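Local coordinates for protein peptidase S15/CocE/NonD (Thaumarchaeota archaeon SCGC AB-539-E09, PDB 4PF1) that acts as an aminopeptidase, a serine peptidase of the alpha/beta hydrolase fold that probably releases residues from the amino-terminal end of peptides, at residues I532-Y537 with L583-P588. Numbering follows the deposited sequence.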
loop_
_atom_site.group_PDB
_atom_site.type_symbol
_atom_site.label_atom_id
_atom_site.label_comp_id
_atom_site.label_asym_id
_atom_site.label_seq_id
_atom_site.Cartn_x
_atom_site.Cartn_y
_atom_site.Cartn_z
ATOM N N ILE A 532 7.357 -33.652 -0.935
ATOM C CA ILE A 532 8.115 -34.227 -2.047
ATOM C C ILE A 532 8.839 -35.501 -1.597
ATOM O O ILE A 532 9.274 -35.601 -0.447
ATOM C CB ILE A 532 9.112 -33.152 -2.609
ATOM C CG1 ILE A 532 9.947 -33.683 -3.811
ATOM C CG2 ILE A 532 10.004 -32.562 -1.497
ATOM C CD1 ILE A 532 10.732 -32.606 -4.596
ATOM N N PHE A 533 8.971 -36.467 -2.515
ATOM C CA PHE A 533 9.683 -37.708 -2.258
ATOM C C PHE A 533 10.734 -37.925 -3.344
ATOM O O PHE A 533 10.399 -37.906 -4.530
ATOM C CB PHE A 533 8.697 -38.899 -2.201
ATOM C CG PHE A 533 9.281 -40.184 -1.651
ATOM C CD1 PHE A 533 10.161 -40.951 -2.408
ATOM C CD2 PHE A 533 8.911 -40.651 -0.396
ATOM C CE1 PHE A 533 10.709 -42.129 -1.895
ATOM C CE2 PHE A 533 9.439 -41.843 0.106
ATOM C CZ PHE A 533 10.339 -42.573 -0.644
ATOM N N ARG A 534 12.000 -38.149 -2.948
ATOM C CA ARG A 534 13.066 -38.444 -3.908
ATOM C C ARG A 534 13.049 -39.948 -4.185
ATOM O O ARG A 534 13.373 -40.749 -3.302
ATOM C CB ARG A 534 14.435 -37.955 -3.405
ATOM C CG ARG A 534 15.526 -38.015 -4.475
ATOM C CD ARG A 534 16.452 -36.823 -4.406
ATOM N NE ARG A 534 15.909 -35.662 -5.114
ATOM C CZ ARG A 534 16.510 -34.477 -5.169
ATOM N NH1 ARG A 534 17.666 -34.280 -4.547
ATOM N NH2 ARG A 534 15.954 -33.475 -5.836
ATOM N N GLY A 535 12.595 -40.299 -5.392
ATOM C CA GLY A 535 12.363 -41.665 -5.863
ATOM C C GLY A 535 13.461 -42.690 -5.677
ATOM O O GLY A 535 13.164 -43.882 -5.562
ATOM N N ARG A 536 14.733 -42.251 -5.651
ATOM C CA ARG A 536 15.880 -43.151 -5.459
ATOM C C ARG A 536 15.847 -43.835 -4.058
ATOM O O ARG A 536 16.520 -44.848 -3.862
ATOM C CB ARG A 536 17.212 -42.399 -5.672
ATOM C CG ARG A 536 17.512 -41.359 -4.590
ATOM C CD ARG A 536 18.461 -40.269 -5.045
ATOM N NE ARG A 536 19.865 -40.669 -4.953
ATOM C CZ ARG A 536 20.627 -40.961 -6.004
ATOM N NH1 ARG A 536 21.894 -41.307 -5.834
ATOM N NH2 ARG A 536 20.127 -40.902 -7.233
ATOM N N TYR A 537 15.044 -43.289 -3.107
ATOM C CA TYR A 537 14.919 -43.831 -1.747
ATOM C C TYR A 537 13.561 -44.552 -1.540
ATOM O O TYR A 537 13.098 -44.675 -0.403
ATOM C CB TYR A 537 15.109 -42.711 -0.695
ATOM C CG TYR A 537 16.351 -41.875 -0.915
ATOM C CD1 TYR A 537 17.623 -42.424 -0.763
ATOM C CD2 TYR A 537 16.258 -40.537 -1.284
ATOM C CE1 TYR A 537 18.770 -41.669 -0.998
ATOM C CE2 TYR A 537 17.399 -39.767 -1.508
ATOM C CZ TYR A 537 18.653 -40.336 -1.362
ATOM O OH TYR A 537 19.777 -39.583 -1.601
ATOM N N LEU A 583 13.883 -24.108 -4.640
ATOM C CA LEU A 583 13.930 -24.580 -3.246
ATOM C C LEU A 583 14.561 -25.972 -3.188
ATOM O O LEU A 583 15.519 -26.173 -2.449
ATOM C CB LEU A 583 12.518 -24.579 -2.613
ATOM C CG LEU A 583 12.385 -25.079 -1.148
ATOM C CD1 LEU A 583 13.392 -24.385 -0.202
ATOM C CD2 LEU A 583 10.977 -24.880 -0.638
ATOM N N TYR A 584 14.079 -26.895 -4.034
ATOM C CA TYR A 584 14.650 -28.235 -4.144
ATOM C C TYR A 584 15.480 -28.336 -5.410
ATOM O O TYR A 584 15.075 -27.806 -6.447
ATOM C CB TYR A 584 13.546 -29.304 -4.142
ATOM C CG TYR A 584 12.806 -29.389 -2.829
ATOM C CD1 TYR A 584 11.651 -28.645 -2.607
ATOM C CD2 TYR A 584 13.285 -30.180 -1.789
ATOM C CE1 TYR A 584 10.983 -28.697 -1.386
ATOM C CE2 TYR A 584 12.614 -30.254 -0.571
ATOM C CZ TYR A 584 11.473 -29.497 -0.368
ATOM O OH TYR A 584 10.819 -29.559 0.834
ATOM N N ASP A 585 16.644 -29.014 -5.343
ATOM C CA ASP A 585 17.459 -29.211 -6.542
ATOM C C ASP A 585 16.742 -30.199 -7.479
ATOM O O ASP A 585 15.915 -30.992 -7.020
ATOM C CB ASP A 585 18.892 -29.675 -6.199
ATOM C CG ASP A 585 19.026 -31.025 -5.515
ATOM O OD1 ASP A 585 18.011 -31.534 -4.995
ATOM O OD2 ASP A 585 20.154 -31.547 -5.458
ATOM N N ARG A 586 16.995 -30.096 -8.787
ATOM C CA ARG A 586 16.330 -30.951 -9.772
ATOM C C ARG A 586 16.803 -32.376 -9.700
ATOM O O ARG A 586 18.007 -32.630 -9.571
ATOM C CB ARG A 586 16.578 -30.449 -11.202
ATOM C CG ARG A 586 16.121 -29.036 -11.481
ATOM C CD ARG A 586 16.723 -28.518 -12.771
ATOM N NE ARG A 586 18.189 -28.574 -12.770
ATOM C CZ ARG A 586 18.927 -28.835 -13.846
ATOM N NH1 ARG A 586 18.348 -29.073 -15.015
ATOM N NH2 ARG A 586 20.247 -28.867 -13.758
ATOM N N ASN A 587 15.871 -33.314 -9.867
ATOM C CA ASN A 587 16.230 -34.707 -10.023
ATOM C C ASN A 587 16.667 -34.876 -11.485
ATOM O O ASN A 587 15.952 -34.410 -12.380
ATOM C CB ASN A 587 15.062 -35.629 -9.665
ATOM C CG ASN A 587 15.465 -37.078 -9.526
ATOM O OD1 ASN A 587 15.912 -37.723 -10.481
ATOM N ND2 ASN A 587 15.313 -37.621 -8.331
ATOM N N PRO A 588 17.860 -35.461 -11.757
ATOM C CA PRO A 588 18.307 -35.594 -13.161
ATOM C C PRO A 588 17.376 -36.456 -14.016
ATOM O O PRO A 588 17.341 -36.295 -15.236
ATOM C CB PRO A 588 19.696 -36.236 -13.035
ATOM C CG PRO A 588 20.109 -36.003 -11.616
ATOM C CD PRO A 588 18.851 -36.025 -10.821
#
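Arg534 reaches from the end of strand 525-534 to Asp585 in segment 583-588, part of the loop after strand 571-577, and grips it end-on, with both terminal nitrogens on a single carboxylate oxygen. NH1 of Arg534 lies 2.8 Å from OD1 of Asp585 and meets it on the syn side. NH2 of Arg534 comes to the same OD1 at 3.0 Å, but from above the carboxylate plane; the two flat groups are turned 41° apart. A weak third bond, 2.8 Å long, runs from Arg534 NH2 to the backbone O of Asp585 at the edge of the guanidinium, so that Asp585 receives the arginine through both its carboxylate and its main-chain carbonyl. With CG of Asp585 set between its backbone N and carbonyl carbon (chi1 64°), OD1 swings back toward the arginine. ND2 of Asn587 packs 3.8 Å from Arg534 NE without bonding to it, amide and guanidinium planes 80° apart. Beside this polar clasp, CG2 of Ile532 sits over one face of the Tyr584 ring in a CH-pi contact, 3.8 Å from the centroid and offset toward the rim. In the second shell, Asp502 forms a salt bridge with Arg534 NH2 and, with Asp500, accepts from Asn587 ND2, while Asn587 OD1 takes Gln589 N; Ala201 of strand 201-202 packs against both segments. A leucine in place of Arg534 would probably leave the buried carboxylate of Asp585, and that of Asp502, without their shared positive partner. Strand end and irregular loop are thus tied together, in the part of the chain corresponding to the C-terminal non-catalytic domain of the S15 family, by one guanidinium shared by two acids, which offsets their negative charge and probably favours their ionised forms.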